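Local structure of galactan 1,3-beta-galactosidase (Phanerochaete chrysosporium, 7BYS) at residues I254-R259 / Y270-L275; N91-M96 / V112-T117. The protein probably releases galactose from the ends of beta-1,3-galactan chains as a family 43 glycoside hydrolase that also carries a calcium-binding carbohydrate-binding module. One frame throughout, in Å; residues are numbered along the deposited sequence.

Interaction 1 (I254-R259 / Y270-L275)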
# COMPACT_ATOMS: atom_id res chain seq x y z
N ILE A 254 1.40 8.54 7.78
CA ILE A 254 1.40 8.06 6.40
C ILE A 254 0.69 6.72 6.37
O ILE A 254 1.07 5.79 7.10
CB ILE A 254 2.82 7.91 5.86
CG1 ILE A 254 3.56 9.25 5.93
CG2 ILE A 254 2.77 7.38 4.42
CD1 ILE A 254 5.00 9.15 5.56
N TYR A 255 -0.33 6.62 5.53
CA TYR A 255 -0.94 5.35 5.20
C TYR A 255 -0.06 4.64 4.18
O TYR A 255 0.17 5.17 3.08
CB TYR A 255 -2.32 5.59 4.61
CG TYR A 255 -2.91 4.35 3.98
CD1 TYR A 255 -3.56 3.42 4.76
CD2 TYR A 255 -2.82 4.12 2.61
CE1 TYR A 255 -4.11 2.27 4.22
CE2 TYR A 255 -3.35 2.96 2.04
CZ TYR A 255 -3.99 2.04 2.86
OH TYR A 255 -4.53 0.89 2.32
N MET A 256 0.46 3.47 4.53
CA MET A 256 1.23 2.65 3.59
C MET A 256 0.43 1.39 3.33
O MET A 256 0.22 0.59 4.24
CB MET A 256 2.61 2.30 4.14
CG MET A 256 3.45 3.50 4.45
SD MET A 256 4.96 3.00 5.31
CE MET A 256 5.90 4.53 5.24
N GLY A 257 -0.03 1.24 2.09
CA GLY A 257 -0.81 0.09 1.69
C GLY A 257 -0.18 -0.64 0.52
O GLY A 257 0.75 -0.15 -0.13
N ASP A 258 -0.73 -1.82 0.25
CA ASP A 258 -0.36 -2.64 -0.90
C ASP A 258 -1.52 -2.68 -1.88
O ASP A 258 -2.68 -2.79 -1.47
CB ASP A 258 -0.10 -4.09 -0.47
CG ASP A 258 1.12 -4.24 0.41
OD1 ASP A 258 2.24 -4.05 -0.10
OD2 ASP A 258 0.95 -4.55 1.60
N ARG A 259 -1.21 -2.61 -3.18
CA ARG A 259 -2.19 -2.94 -4.22
C ARG A 259 -1.81 -4.32 -4.72
O ARG A 259 -0.88 -4.47 -5.53
CB ARG A 259 -2.19 -1.91 -5.36
CG ARG A 259 -3.13 -2.32 -6.50
CD ARG A 259 -3.29 -1.19 -7.52
NE ARG A 259 -3.90 -0.04 -6.87
CZ ARG A 259 -3.73 1.23 -7.23
NH1 ARG A 259 -2.94 1.55 -8.26
NH2 ARG A 259 -4.33 2.18 -6.54
N TYR A 270 2.75 -0.07 -4.35
CA TYR A 270 2.79 0.54 -3.03
C TYR A 270 1.94 1.80 -3.09
O TYR A 270 2.22 2.70 -3.89
CB TYR A 270 4.24 0.84 -2.65
CG TYR A 270 5.10 -0.40 -2.76
CD1 TYR A 270 4.93 -1.46 -1.87
CD2 TYR A 270 6.04 -0.53 -3.77
CE1 TYR A 270 5.69 -2.61 -1.98
CE2 TYR A 270 6.81 -1.69 -3.90
CZ TYR A 270 6.63 -2.72 -3.00
OH TYR A 270 7.38 -3.88 -3.13
N ILE A 271 0.89 1.83 -2.28
CA ILE A 271 -0.07 2.91 -2.25
C ILE A 271 0.18 3.63 -0.93
O ILE A 271 -0.24 3.17 0.13
CB ILE A 271 -1.50 2.39 -2.37
CG1 ILE A 271 -1.68 1.44 -3.58
CG2 ILE A 271 -2.49 3.54 -2.44
CD1 ILE A 271 -1.19 1.98 -4.91
N TRP A 272 0.91 4.74 -0.99
CA TRP A 272 1.24 5.54 0.18
C TRP A 272 0.60 6.92 0.03
O TRP A 272 0.81 7.59 -0.99
CB TRP A 272 2.74 5.76 0.33
CG TRP A 272 3.57 4.57 0.69
CD1 TRP A 272 3.22 3.25 0.65
CD2 TRP A 272 4.93 4.62 1.10
NE1 TRP A 272 4.29 2.47 1.03
CE2 TRP A 272 5.35 3.29 1.32
CE3 TRP A 272 5.83 5.66 1.33
CZ2 TRP A 272 6.64 2.99 1.75
CZ3 TRP A 272 7.10 5.36 1.76
CH2 TRP A 272 7.50 4.04 1.95
N TYR A 273 -0.16 7.33 1.04
CA TYR A 273 -0.82 8.63 1.04
C TYR A 273 -0.70 9.25 2.42
O TYR A 273 -0.61 8.54 3.43
CB TYR A 273 -2.31 8.48 0.74
CG TYR A 273 -2.66 8.09 -0.67
CD1 TYR A 273 -2.21 8.83 -1.75
CD2 TYR A 273 -3.45 6.97 -0.92
CE1 TYR A 273 -2.56 8.48 -3.06
CE2 TYR A 273 -3.80 6.61 -2.21
CZ TYR A 273 -3.34 7.35 -3.28
OH TYR A 273 -3.69 6.97 -4.56
N PRO A 274 -0.72 10.58 2.51
CA PRO A 274 -0.85 11.21 3.82
C PRO A 274 -2.14 10.76 4.49
O PRO A 274 -3.18 10.60 3.84
CB PRO A 274 -0.89 12.72 3.49
CG PRO A 274 -0.30 12.83 2.09
CD PRO A 274 -0.73 11.56 1.41
N LEU A 275 -2.07 10.56 5.79
CA LEU A 275 -3.24 10.27 6.61
C LEU A 275 -3.40 11.50 7.48
O LEU A 275 -2.63 11.71 8.42
CB LEU A 275 -3.00 9.01 7.44
CG LEU A 275 -4.20 8.27 8.03
CD1 LEU A 275 -5.21 7.86 6.96
CD2 LEU A 275 -3.70 7.03 8.78
O HOH W 1 3.30 -0.16 1.29
O HOH W 2 -4.68 4.70 -5.72
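The carbonyl oxygen of Gly257 is gripped twice, by Ile271 N at 2.9 Å and by a water that donates to Gly257 O at 2.9 Å. The same water accepts the indole N-H of Trp272 (NE1 to water O 2.8 Å), lying in the ring plane. Gly257 N completes this hydrogen-bonded antiparallel pair on Ile271 O, and Tyr255 and Tyr273 form the next. Between them, the Met256 side chain crosses one face of the Trp272 ring at an angle. Its CG makes a CH-pi contact 3.6 Å from the centroid of the five-membered ring, and its SD stands 4.2 Å from the six-membered centroid, a Met-aromatic contact. The extended chain beyond CG (chi2 172°, chi3 168°) carries CE on toward CH2. With an alanine at Trp272, the Met256 chain would probably be free to turn over the gap, and the water would lose its indole donor. On the sheet face of Tyr255, Ile271 CD1 lies over one face of the Arg259 guanidinium, 3.5 Å from Arg259 CZ. That flat pi face offers no N-H, while NE and NH2 at its rim bond to the carbonyl oxygens of Tyr240 and Trp239, consistent with a charged side chain being accommodated at this buried end of the hairpin.

Interaction 2 (N91-M96 / V112-T117)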
# COMPACT_ATOMS: atom_id res chain seq x y z
N ASN A 91 17.35 -5.97 25.89
CA ASN A 91 18.25 -6.99 25.37
C ASN A 91 19.16 -6.48 24.26
O ASN A 91 20.00 -7.24 23.77
CB ASN A 91 17.44 -8.18 24.84
CG ASN A 91 16.59 -8.82 25.91
OD1 ASN A 91 16.92 -8.78 27.09
ND2 ASN A 91 15.48 -9.43 25.50
N SER A 92 19.00 -5.22 23.85
CA SER A 92 19.71 -4.65 22.70
C SER A 92 19.56 -5.54 21.47
O SER A 92 20.53 -5.90 20.80
CB SER A 92 21.17 -4.37 23.02
OG SER A 92 21.28 -3.54 24.17
N GLU A 93 18.32 -5.91 21.17
CA GLU A 93 18.03 -6.90 20.15
C GLU A 93 16.87 -6.43 19.29
O GLU A 93 15.88 -5.90 19.81
CB GLU A 93 17.64 -8.22 20.82
CG GLU A 93 17.49 -9.38 19.88
CD GLU A 93 17.31 -10.69 20.62
OE1 GLU A 93 16.30 -10.83 21.35
OE2 GLU A 93 18.19 -11.57 20.48
N TYR A 94 17.00 -6.63 17.98
CA TYR A 94 15.90 -6.42 17.05
C TYR A 94 15.09 -7.69 16.94
O TYR A 94 15.65 -8.78 16.80
CB TYR A 94 16.43 -6.00 15.68
CG TYR A 94 17.15 -4.68 15.75
CD1 TYR A 94 16.48 -3.48 15.58
CD2 TYR A 94 18.52 -4.63 16.04
CE1 TYR A 94 17.14 -2.27 15.69
CE2 TYR A 94 19.17 -3.44 16.14
CZ TYR A 94 18.48 -2.27 15.96
OH TYR A 94 19.17 -1.08 16.06
N VAL A 95 13.77 -7.56 17.04
CA VAL A 95 12.88 -8.71 17.04
C VAL A 95 11.89 -8.54 15.90
O VAL A 95 11.16 -7.54 15.85
CB VAL A 95 12.16 -8.89 18.39
CG1 VAL A 95 11.39 -10.19 18.38
CG2 VAL A 95 13.18 -8.85 19.54
N MET A 96 11.89 -9.51 14.99
CA MET A 96 10.98 -9.56 13.85
C MET A 96 9.85 -10.53 14.15
O MET A 96 10.10 -11.66 14.58
CB MET A 96 11.72 -10.00 12.59
CG MET A 96 10.83 -10.09 11.36
SD MET A 96 11.70 -10.86 9.97
CE MET A 96 13.01 -9.67 9.66
N VAL A 112 8.85 -15.76 14.75
CA VAL A 112 9.73 -14.80 15.42
C VAL A 112 11.16 -15.04 14.97
O VAL A 112 11.59 -16.19 14.82
CB VAL A 112 9.60 -14.86 16.96
CG1 VAL A 112 10.51 -13.82 17.61
CG2 VAL A 112 8.15 -14.65 17.38
N ALA A 113 11.90 -13.96 14.74
CA ALA A 113 13.32 -14.04 14.43
C ALA A 113 14.02 -12.85 15.08
O ALA A 113 13.39 -11.83 15.37
CB ALA A 113 13.60 -14.08 12.92
N THR A 114 15.32 -12.98 15.33
CA THR A 114 16.04 -11.95 16.07
C THR A 114 17.36 -11.60 15.39
O THR A 114 17.92 -12.37 14.61
CB THR A 114 16.34 -12.38 17.52
OG1 THR A 114 17.12 -13.58 17.50
CG2 THR A 114 15.06 -12.65 18.29
N ALA A 115 17.87 -10.41 15.71
CA ALA A 115 19.17 -10.01 15.20
C ALA A 115 19.75 -8.92 16.09
O ALA A 115 19.03 -8.25 16.83
CB ALA A 115 19.09 -9.54 13.75
N LYS A 116 21.07 -8.73 15.99
CA LYS A 116 21.73 -7.67 16.72
C LYS A 116 21.87 -6.38 15.93
O LYS A 116 22.22 -5.34 16.51
CB LYS A 116 23.11 -8.13 17.23
CG LYS A 116 23.05 -9.37 18.09
CD LYS A 116 22.24 -9.14 19.35
CE LYS A 116 22.92 -8.17 20.28
NZ LYS A 116 22.27 -8.16 21.63
N THR A 117 21.60 -6.40 14.63
CA THR A 117 21.63 -5.22 13.79
C THR A 117 20.30 -5.13 13.05
O THR A 117 19.62 -6.15 12.88
CB THR A 117 22.78 -5.28 12.78
OG1 THR A 117 22.61 -6.42 11.93
CG2 THR A 117 24.12 -5.40 13.51
O HOH W 3 22.14 -4.47 19.11
O HOH W 4 17.75 -14.22 19.98
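Tyr94 and Ala115 exchange two backbone hydrogen bonds, the shorter from Tyr94 N to Ala115 O at 2.8 Å, and Met96 and Ala113 repeat the pattern, with Met96 N to Ala113 O also 2.8 Å. Beyond the paired strands, Lys116 curls back across the contact. Bends at chi2 (-62°) and chi3 (-68°) carry its ammonium to Ser92 O, 3.0 Å from NZ and well above the carbonyl plane; a second, weak bond reaches Asn91 O. A water donates to both Ser92 O and Lys116 O, so the loop ends of the two segments are joined by solvent as well as by the lysine. Glu93 splits its carboxylate: OE1 is bonded to the hydroxyl of Tyr172, while OE2 takes a hydrogen from a water (2.7 Å from OE2 to water O) that also contacts Thr114 OG1. Glu93 CG is anti to the backbone N (chi1 -172°), which lays the carboxylate against Thr114, OE2 coming to 3.6 Å from CB.

These strands are the middle pair of a four-stranded antiparallel blade of the five-bladed propeller common to family 43. Ser92 and Glu93 both face Asn88 in a G1 beta bulge, marking the entry into strand 93-101 from strand 79-88.

Packing differs on the two faces. On one, Val95 CG1 meets Val112 CG1 at 3.8 Å, the two branches crossing at an angle. On the other, the Tyr94 ring turns an edge to the carbonyls of Ala115 and Lys116, with CE2 3.6 Å from Lys116 O, and its CD2 lies 3.5 Å from Thr117 C. Farther out, Tyr94 touches Leu25 and Val27 of strand 22-27, and Met96 reaches Ala65.

In the fold
Both contacts join the middle two strands of four-stranded antiparallel blades in one five-bladed propeller; interaction 2 comes first along the chain and closes before interaction 1 opens. Interaction 2 belongs to the blade of strands 79-88 to 123-128, interaction 1 to that of strands 242-249 to 283-284. Their centres are 26 Å apart and their nearest atoms about 15 Å. The blade of strands 22-27 to 60-61 links them: Trp272 and Tyr270 meet Trp33, while Tyr94 packs on strand 22-27. Side chains of interaction 1 come within about 5 Å of those of Arg82 and Gln242, which bind galactose in another structure of this protein; interaction 1 thus probably borders the sugar site, and interaction 2 is a more distant, partly exposed part of the propeller.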